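PDB 5I01: phosphoheptose isomerase from Neisseria gonorrhoeae, which probably catalyses the isomerization of sedoheptulose 7-phosphate to D-glycero-D-manno-heptose 7-phosphate, the first step of heptose biosynthesis, as a zinc-dependent homotetramer. Local coordinates for residues E37-C42 and H185-C190; A136-E139 and H143-A146; K48-G53 and K106-L111. The protein carries 1 engineered substitution. One frame throughout, in Å; residues are numbered along the deposited sequence.

In the fold
From the N terminus, helix 29-44 brings in 37-42, the first half of contact 1, whose partner 185-190 arrives only with helix 173-193, near the end of the chain. Within that long loop, contact 3 opens at 48-53, the first strand, and closes at 106-111; contact 2 then opens at 136-139 and closes a short turn later at 143-146. Contacts 2 and 3 are thus in series, both nested inside contact 1, and none cross. Contact 1 joins two helices on one face of the parallel sheet. Contacts 2 and 3 lie on the opposite face, their centres about 10 Å apart, and pack helices 128-139 and 105-111 onto strands 143-149 and 49-52, respectively.

Contact 1: E37-C42 and H185-C190; sequences ELMLQC and HAMCDC. With ZN (zinc ion), chain E.
Two residues before Met187, which packs against Met39, His185 gives its NE2 to the zinc ion at 2.2 Å. The same metal is held by His63 and Glu67 and by Gln177 of the second subunit, so the site is completed across the subunit boundary. The other ring nitrogen, ND1, is hydrogen-bonded to Glu178 of that subunit; with one nitrogen on the metal and the other on a carboxylate, the imidazole has little freedom to turn. The contact itself is helix-to-helix packing in the three-layer alpha-beta-alpha fold of the SIS family, where helix 29-44 and helix 173-193 lie together on one face of the parallel sheet.

Across the helices the main meeting is between two methionines. Both have CG anti to the carbonyl carbon, run out extended through chi2, and bend at the thioether (chi3 -70° in Met39 and -67° in Met187). The two side chains cross at about a right angle, and on the Met39 side the terminal methyl CE makes the contact: it lies against the flank of the Met187 chain, 3.8 Å from CB, and reaches the sulfur as well. The backbones stay well apart, with the CA atoms of Met39 and Met187 8.8 Å from each other. Met39 also packs on Phe64 of helix 56-69, while Met187 reaches Thr32 and Ala35 within helix 29-44.

Further along, Leu40 approaches the backbone of Cys190 in a loose van der Waals contact, CD1 of Leu40 lying 4.4 Å from O of Cys190. Asp189 faces the second subunit instead, where its OD2 makes a salt bridge with Arg9 and a hydrogen bond with His13. Between 37-42 and 185-190 the closest approach is Met39 CE to Met187 SD, 3.4 Å.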
loop_
_atom_site.group_PDB
_atom_site.type_symbol
_atom_site.label_atom_id
_atom_site.label_comp_id
_atom_site.label_asym_id
_atom_site.label_seq_id
_atom_site.Cartn_x
_atom_site.Cartn_y
_atom_site.Cartn_z
ATOM N N GLU A 37 -5.406 10.599 26.338
ATOM C CA GLU A 37 -6.034 9.915 27.481
ATOM C C GLU A 37 -7.043 8.880 26.999
ATOM O O GLU A 37 -7.040 7.743 27.469
ATOM C CB GLU A 37 -6.708 10.922 28.438
ATOM C CG GLU A 37 -5.724 11.659 29.351
ATOM C CD GLU A 37 -6.341 12.783 30.196
ATOM O OE1 GLU A 37 -7.469 13.250 29.899
ATOM O OE2 GLU A 37 -5.675 13.217 31.170
ATOM N N LEU A 38 -7.884 9.279 26.045
ATOM C CA LEU A 38 -8.859 8.374 25.430
ATOM C C LEU A 38 -8.225 7.150 24.747
ATOM O O LEU A 38 -8.758 6.046 24.839
ATOM C CB LEU A 38 -9.721 9.137 24.421
ATOM C CG LEU A 38 -10.788 8.321 23.688
ATOM C CD1 LEU A 38 -11.673 7.569 24.673
ATOM C CD2 LEU A 38 -11.615 9.231 22.796
ATOM N N MET A 39 -7.106 7.352 24.057
ATOM C CA MET A 39 -6.377 6.241 23.429
ATOM C C MET A 39 -5.712 5.302 24.462
ATOM O O MET A 39 -5.672 4.094 24.249
ATOM C CB MET A 39 -5.348 6.760 22.407
ATOM C CG MET A 39 -5.969 7.272 21.113
ATOM S SD MET A 39 -4.764 7.701 19.833
ATOM C CE MET A 39 -4.052 9.150 20.584
ATOM N N LEU A 40 -5.203 5.859 25.564
ATOM C CA LEU A 40 -4.662 5.068 26.686
ATOM C C LEU A 40 -5.706 4.194 27.373
ATOM O O LEU A 40 -5.418 3.055 27.725
ATOM C CB LEU A 40 -4.044 5.980 27.743
ATOM C CG LEU A 40 -2.717 6.634 27.375
ATOM C CD1 LEU A 40 -2.507 7.887 28.225
ATOM C CD2 LEU A 40 -1.560 5.644 27.513
ATOM N N GLN A 41 -6.893 4.752 27.595
ATOM C CA GLN A 41 -8.038 4.021 28.159
ATOM C C GLN A 41 -8.444 2.851 27.252
ATOM O O GLN A 41 -8.661 1.729 27.725
ATOM C CB GLN A 41 -9.221 4.984 28.346
ATOM C CG GLN A 41 -10.488 4.399 28.961
ATOM C CD GLN A 41 -11.706 5.313 28.787
ATOM O OE1 GLN A 41 -12.051 5.727 27.666
ATOM N NE2 GLN A 41 -12.373 5.621 29.897
ATOM N N CYS A 42 -8.547 3.132 25.953
ATOM C CA CYS A 42 -8.911 2.123 24.955
ATOM C C CYS A 42 -7.902 0.981 24.878
ATOM O O CYS A 42 -8.291 -0.183 24.899
ATOM C CB CYS A 42 -9.073 2.775 23.579
ATOM S SG CYS A 42 -8.962 1.643 22.178
ATOM N N HIS A 185 2.417 13.158 16.781
ATOM C CA HIS A 185 3.673 12.932 17.501
ATOM C C HIS A 185 3.547 13.200 18.988
ATOM O O HIS A 185 4.058 12.434 19.794
ATOM C CB HIS A 185 4.811 13.768 16.902
ATOM C CG HIS A 185 5.366 13.192 15.640
ATOM N ND1 HIS A 185 5.981 13.957 14.674
ATOM C CD2 HIS A 185 5.391 11.916 15.183
ATOM C CE1 HIS A 185 6.374 13.174 13.683
ATOM N NE2 HIS A 185 6.026 11.930 13.967
ATOM N N ALA A 186 2.869 14.291 19.333
ATOM C CA ALA A 186 2.613 14.651 20.724
ATOM C C ALA A 186 1.723 13.620 21.437
ATOM O O ALA A 186 1.937 13.346 22.615
ATOM C CB ALA A 186 1.988 16.037 20.796
ATOM N N MET A 187 0.743 13.060 20.719
ATOM C CA MET A 187 -0.130 11.998 21.243
ATOM C C MET A 187 0.633 10.685 21.486
ATOM O O MET A 187 0.498 10.078 22.554
ATOM C CB MET A 187 -1.327 11.737 20.303
ATOM C CG MET A 187 -2.428 12.788 20.366
ATOM S SD MET A 187 -3.950 12.396 19.446
ATOM C CE MET A 187 -3.437 12.419 17.728
ATOM N N CYS A 188 1.419 10.251 20.498
ATOM C CA CYS A 188 2.264 9.047 20.631
ATOM C C CYS A 188 3.265 9.130 21.778
ATOM O O CYS A 188 3.511 8.135 22.447
ATOM C CB CYS A 188 3.053 8.770 19.348
ATOM S SG CYS A 188 2.016 8.412 17.927
ATOM N N ASP A 189 3.863 10.302 21.978
ATOM C CA ASP A 189 4.782 10.507 23.092
ATOM C C ASP A 189 4.060 10.493 24.448
ATOM O O ASP A 189 4.624 10.003 25.428
ATOM C CB ASP A 189 5.594 11.796 22.914
ATOM C CG ASP A 189 6.764 11.896 23.890
ATOM O OD1 ASP A 189 7.621 10.983 23.923
ATOM O OD2 ASP A 189 6.833 12.917 24.608
ATOM N N CYS A 190 2.838 11.024 24.513
ATOM C CA CYS A 190 2.041 10.953 25.748
ATOM C C CYS A 190 1.664 9.520 26.129
ATOM O O CYS A 190 1.599 9.189 27.314
ATOM C CB CYS A 190 0.766 11.787 25.640
ATOM S SG CYS A 190 1.077 13.547 25.724
HETATM ZN ZN ZN E . 6.946 10.122 13.079
#

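Contact 2: A136-E139 and H143-A146; sequences AAHE and HVIA
Val144 holds CG1 trans to its own backbone nitrogen (chi1 178°), which swings the other methyl, CG2, out to meet both Ala137 and His138. The histidine answers with CG anti to its carbonyl carbon (chi1 -78°), a setting that carries the imidazole off the helix and over to the valine although its CB does not point there. One methyl makes all the close contacts: CG2 of Val144 is 4.0 Å from CB of Ala137 and likewise 4.0 Å from NE2 of His138. The two partners come at it from roughly perpendicular directions, the alanine methyl from the helix surface and the imidazole from the flank. The ring meets CG2 obliquely, and the side chains of His138 and Val144 cross at about a right angle.

The polar end of the histidine is settled from outside. His138 NE2 is hydrogen-bonded to OD2 of Asp163, whose OD1 takes the backbone NH of Val144. A single carboxylate thus spans helix and strand, which probably limits the rotation of the imidazole and helps hold it against the valine that it touches; its charge probably keeps a proton on NE2.

The helix end and the strand start are joined by a turn of three residues, one of which, Met142, also packs on Ala137. The CA atoms of His138 and His143 are accordingly only 7.0 Å apart. This is the second half of a beta-alpha-beta crossover, in which strand 117-122 leads through helix 128-139 to strand 143-149. Ala137 further rests on Leu118 of strand 117-122, and Ala136 on Val108 of helix 105-111, while on the opposite face of the sheet Ile145 packs against Ala35, Leu38 and Met39 of helix 29-44.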
loop_
_atom_site.group_PDB
_atom_site.type_symbol
_atom_site.label_atom_id
_atom_site.label_comp_id
_atom_site.label_asym_id
_atom_site.label_seq_id
_atom_site.Cartn_x
_atom_site.Cartn_y
_atom_site.Cartn_z
ATOM N N ALA A 136 -20.379 4.874 11.186
ATOM C CA ALA A 136 -20.144 3.458 11.480
ATOM C C ALA A 136 -19.495 3.240 12.839
ATOM O O ALA A 136 -19.841 2.288 13.535
ATOM C CB ALA A 136 -19.300 2.821 10.399
ATOM N N ALA A 137 -18.557 4.119 13.200
ATOM C CA ALA A 137 -17.920 4.089 14.511
ATOM C C ALA A 137 -18.936 4.358 15.629
ATOM O O ALA A 137 -18.903 3.697 16.681
ATOM C CB ALA A 137 -16.788 5.098 14.574
ATOM N N HIS A 138 -19.836 5.318 15.408
ATOM C CA HIS A 138 -20.884 5.585 16.395
ATOM C C HIS A 138 -21.822 4.385 16.544
ATOM O O HIS A 138 -22.043 3.929 17.666
ATOM C CB HIS A 138 -21.645 6.882 16.097
ATOM C CG HIS A 138 -20.894 8.120 16.489
ATOM N ND1 HIS A 138 -21.083 9.336 15.868
ATOM C CD2 HIS A 138 -19.943 8.327 17.434
ATOM C CE1 HIS A 138 -20.287 10.238 16.413
ATOM N NE2 HIS A 138 -19.589 9.653 17.370
ATOM N N GLU A 139 -22.311 3.846 15.426
ATOM C CA GLU A 139 -23.143 2.622 15.428
ATOM C C GLU A 139 -22.471 1.413 16.110
ATOM O O GLU A 139 -23.167 0.591 16.707
ATOM C CB GLU A 139 -23.613 2.265 13.998
ATOM C CG GLU A 139 -24.754 3.161 13.499
ATOM C CD GLU A 139 -24.868 3.299 11.971
ATOM O OE1 GLU A 139 -23.892 3.009 11.234
ATOM O OE2 GLU A 139 -25.953 3.731 11.499
ATOM N N HIS A 143 -15.484 5.368 20.241
ATOM C CA HIS A 143 -15.254 6.804 20.421
ATOM C C HIS A 143 -14.445 7.328 19.240
ATOM O O HIS A 143 -13.745 6.561 18.583
ATOM C CB HIS A 143 -14.544 7.067 21.740
ATOM C CG HIS A 143 -15.175 6.371 22.905
ATOM N ND1 HIS A 143 -16.505 6.519 23.227
ATOM C CD2 HIS A 143 -14.663 5.506 23.812
ATOM C CE1 HIS A 143 -16.787 5.783 24.287
ATOM N NE2 HIS A 143 -15.684 5.160 24.665
ATOM N N VAL A 144 -14.550 8.625 18.965
ATOM C CA VAL A 144 -13.939 9.219 17.770
ATOM C C VAL A 144 -12.979 10.337 18.163
ATOM O O VAL A 144 -13.250 11.089 19.099
ATOM C CB VAL A 144 -15.014 9.721 16.769
ATOM C CG1 VAL A 144 -14.396 10.385 15.541
ATOM C CG2 VAL A 144 -15.873 8.554 16.319
ATOM N N ILE A 145 -11.842 10.406 17.467
ATOM C CA ILE A 145 -10.920 11.534 17.565
ATOM C C ILE A 145 -10.790 12.103 16.162
ATOM O O ILE A 145 -10.250 11.451 15.268
ATOM C CB ILE A 145 -9.538 11.124 18.116
ATOM C CG1 ILE A 145 -9.675 10.591 19.542
ATOM C CG2 ILE A 145 -8.554 12.302 18.083
ATOM C CD1 ILE A 145 -8.463 9.833 20.039
ATOM N N ALA A 146 -11.307 13.311 15.970
ATOM C CA ALA A 146 -11.294 13.954 14.671
ATOM C C ALA A 146 -10.107 14.902 14.595
ATOM O O ALA A 146 -9.937 15.747 15.476
ATOM C CB ALA A 146 -12.590 14.716 14.452
#

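Contact 3: K48-G53 and K106-L111; sequences KILACG and KQVRAL
Lys48 sends its amino group to the carbonyl oxygen of Leu111, with an NZ to O distance of 2.9 Å. The C=O...N angle is 150° and the donor stands 30° out of the carbonyl plane. A bend at the last torsion (chi4 -56°) turns NZ to this oxygen at the end of a chain extended through chi2 and chi3, and CE passes 4.4 Å from CB of Leu111. Beside it, Leu50 pushes its CD1 methyl onto the helix, 4.2 Å from CA of Val108 and 4.4 Å from CB of Leu111, settling between residues one turn apart.

Here helix 105-111 packs on strand 49-52 of the alpha-beta-alpha SIS fold, away from the zinc and substrate sites; backbone bonds of Lys48 and Leu50 tie that strand to strand 117-122. Val108 packs on Ala136 of helix 128-139, while Leu111 touches Val82 of the third subunit, whose Glu78 forms salt bridges with Lys106 and Arg109.

Lys48 NZ also makes a salt bridge with Asp116 OD2. The ammonium group thus bonds both a carboxylate and a carbonyl in the last turn of helix 105-111, surroundings that would be expected to stabilise its positive charge.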
loop_
_atom_site.group_PDB
_atom_site.type_symbol
_atom_site.label_atom_id
_atom_site.label_comp_id
_atom_site.label_asym_id
_atom_site.label_seq_id
_atom_site.Cartn_x
_atom_site.Cartn_y
_atom_site.Cartn_z
ATOM N N LYS A 48 -8.443 -1.386 20.260
ATOM C CA LYS A 48 -7.565 -0.953 19.172
ATOM C C LYS A 48 -7.995 0.388 18.583
ATOM O O LYS A 48 -9.128 0.815 18.767
ATOM C CB LYS A 48 -7.463 -2.036 18.087
ATOM C CG LYS A 48 -8.757 -2.429 17.400
ATOM C CD LYS A 48 -8.535 -3.696 16.566
ATOM C CE LYS A 48 -9.797 -4.182 15.883
ATOM N NZ LYS A 48 -10.909 -4.431 16.843
ATOM N N ILE A 49 -7.055 1.049 17.905
ATOM C CA ILE A 49 -7.299 2.317 17.226
ATOM C C ILE A 49 -7.273 2.111 15.711
ATOM O O ILE A 49 -6.304 1.597 15.175
ATOM C CB ILE A 49 -6.255 3.398 17.609
ATOM C CG1 ILE A 49 -6.189 3.572 19.136
ATOM C CG2 ILE A 49 -6.591 4.731 16.949
ATOM C CD1 ILE A 49 -4.989 2.929 19.773
ATOM N N LEU A 50 -8.346 2.526 15.038
ATOM C CA LEU A 50 -8.405 2.584 13.581
ATOM C C LEU A 50 -8.174 4.026 13.138
ATOM O O LEU A 50 -8.715 4.944 13.753
ATOM C CB LEU A 50 -9.764 2.100 13.091
ATOM C CG LEU A 50 -10.251 0.773 13.673
ATOM C CD1 LEU A 50 -11.576 0.393 13.021
ATOM C CD2 LEU A 50 -9.218 -0.328 13.477
ATOM N N ALA A 51 -7.372 4.223 12.088
ATOM C CA ALA A 51 -7.108 5.558 11.536
ATOM C C ALA A 51 -7.507 5.603 10.072
ATOM O O ALA A 51 -7.328 4.618 9.355
ATOM C CB ALA A 51 -5.647 5.919 11.691
ATOM N N CYS A 52 -8.060 6.732 9.634
ATOM C CA CYS A 52 -8.350 6.937 8.217
ATOM C C CYS A 52 -8.296 8.413 7.790
ATOM O O CYS A 52 -8.400 9.324 8.622
ATOM C CB CYS A 52 -9.711 6.344 7.866
ATOM S SG CYS A 52 -11.110 7.310 8.462
ATOM N N GLY A 53 -8.156 8.620 6.481
ATOM C CA GLY A 53 -8.042 9.950 5.897
ATOM C C GLY A 53 -7.701 9.864 4.421
ATOM O O GLY A 53 -7.385 8.771 3.941
ATOM N N LYS A 106 -16.834 0.672 5.616
ATOM C CA LYS A 106 -16.947 -0.794 5.518
ATOM C C LYS A 106 -15.863 -1.532 6.308
ATOM O O LYS A 106 -16.120 -2.579 6.907
ATOM C CB LYS A 106 -16.948 -1.255 4.057
ATOM C CG LYS A 106 -18.245 -0.935 3.320
ATOM C CD LYS A 106 -18.409 -1.744 2.047
ATOM C CE LYS A 106 -18.836 -3.188 2.317
ATOM N NZ LYS A 106 -20.225 -3.299 2.850
ATOM N N GLN A 107 -14.651 -0.990 6.308
ATOM C CA GLN A 107 -13.568 -1.550 7.118
ATOM C C GLN A 107 -13.802 -1.368 8.625
ATOM O O GLN A 107 -13.377 -2.206 9.427
ATOM C CB GLN A 107 -12.226 -0.955 6.705
ATOM C CG GLN A 107 -11.812 -1.320 5.291
ATOM C CD GLN A 107 -10.476 -0.718 4.926
ATOM O OE1 GLN A 107 -9.418 -1.194 5.365
ATOM N NE2 GLN A 107 -10.509 0.349 4.132
ATOM N N VAL A 108 -14.473 -0.279 9.003
ATOM C CA VAL A 108 -14.847 -0.037 10.405
ATOM C C VAL A 108 -15.866 -1.085 10.842
ATOM O O VAL A 108 -15.721 -1.663 11.912
ATOM C CB VAL A 108 -15.391 1.394 10.634
ATOM C CG1 VAL A 108 -15.926 1.559 12.048
ATOM C CG2 VAL A 108 -14.303 2.435 10.376
ATOM N N ARG A 109 -16.876 -1.338 10.006
ATOM C CA ARG A 109 -17.835 -2.431 10.252
ATOM C C ARG A 109 -17.183 -3.825 10.307
ATOM O O ARG A 109 -17.626 -4.661 11.076
ATOM C CB ARG A 109 -18.997 -2.415 9.239
ATOM C CG ARG A 109 -20.104 -1.420 9.583
ATOM C CD ARG A 109 -21.377 -1.650 8.776
ATOM N NE ARG A 109 -21.241 -1.208 7.382
ATOM C CZ ARG A 109 -21.305 0.063 6.947
ATOM N NH1 ARG A 109 -21.508 1.086 7.789
ATOM N NH2 ARG A 109 -21.160 0.321 5.641
ATOM N N ALA A 110 -16.139 -4.068 9.516
ATOM C CA ALA A 110 -15.362 -5.317 9.613
ATOM C C ALA A 110 -14.578 -5.434 10.924
ATOM O O ALA A 110 -14.780 -6.376 11.694
ATOM C CB ALA A 110 -14.405 -5.440 8.441
ATOM N N LEU A 111 -13.691 -4.468 11.165
ATOM C CA LEU A 111 -12.697 -4.556 12.244
ATOM C C LEU A 111 -13.144 -4.019 13.603
ATOM O O LEU A 111 -12.705 -4.524 14.625
ATOM C CB LEU A 111 -11.413 -3.832 11.827
ATOM C CG LEU A 111 -10.768 -4.302 10.517
ATOM C CD1 LEU A 111 -9.482 -3.539 10.266
ATOM C CD2 LEU A 111 -10.495 -5.799 10.524
#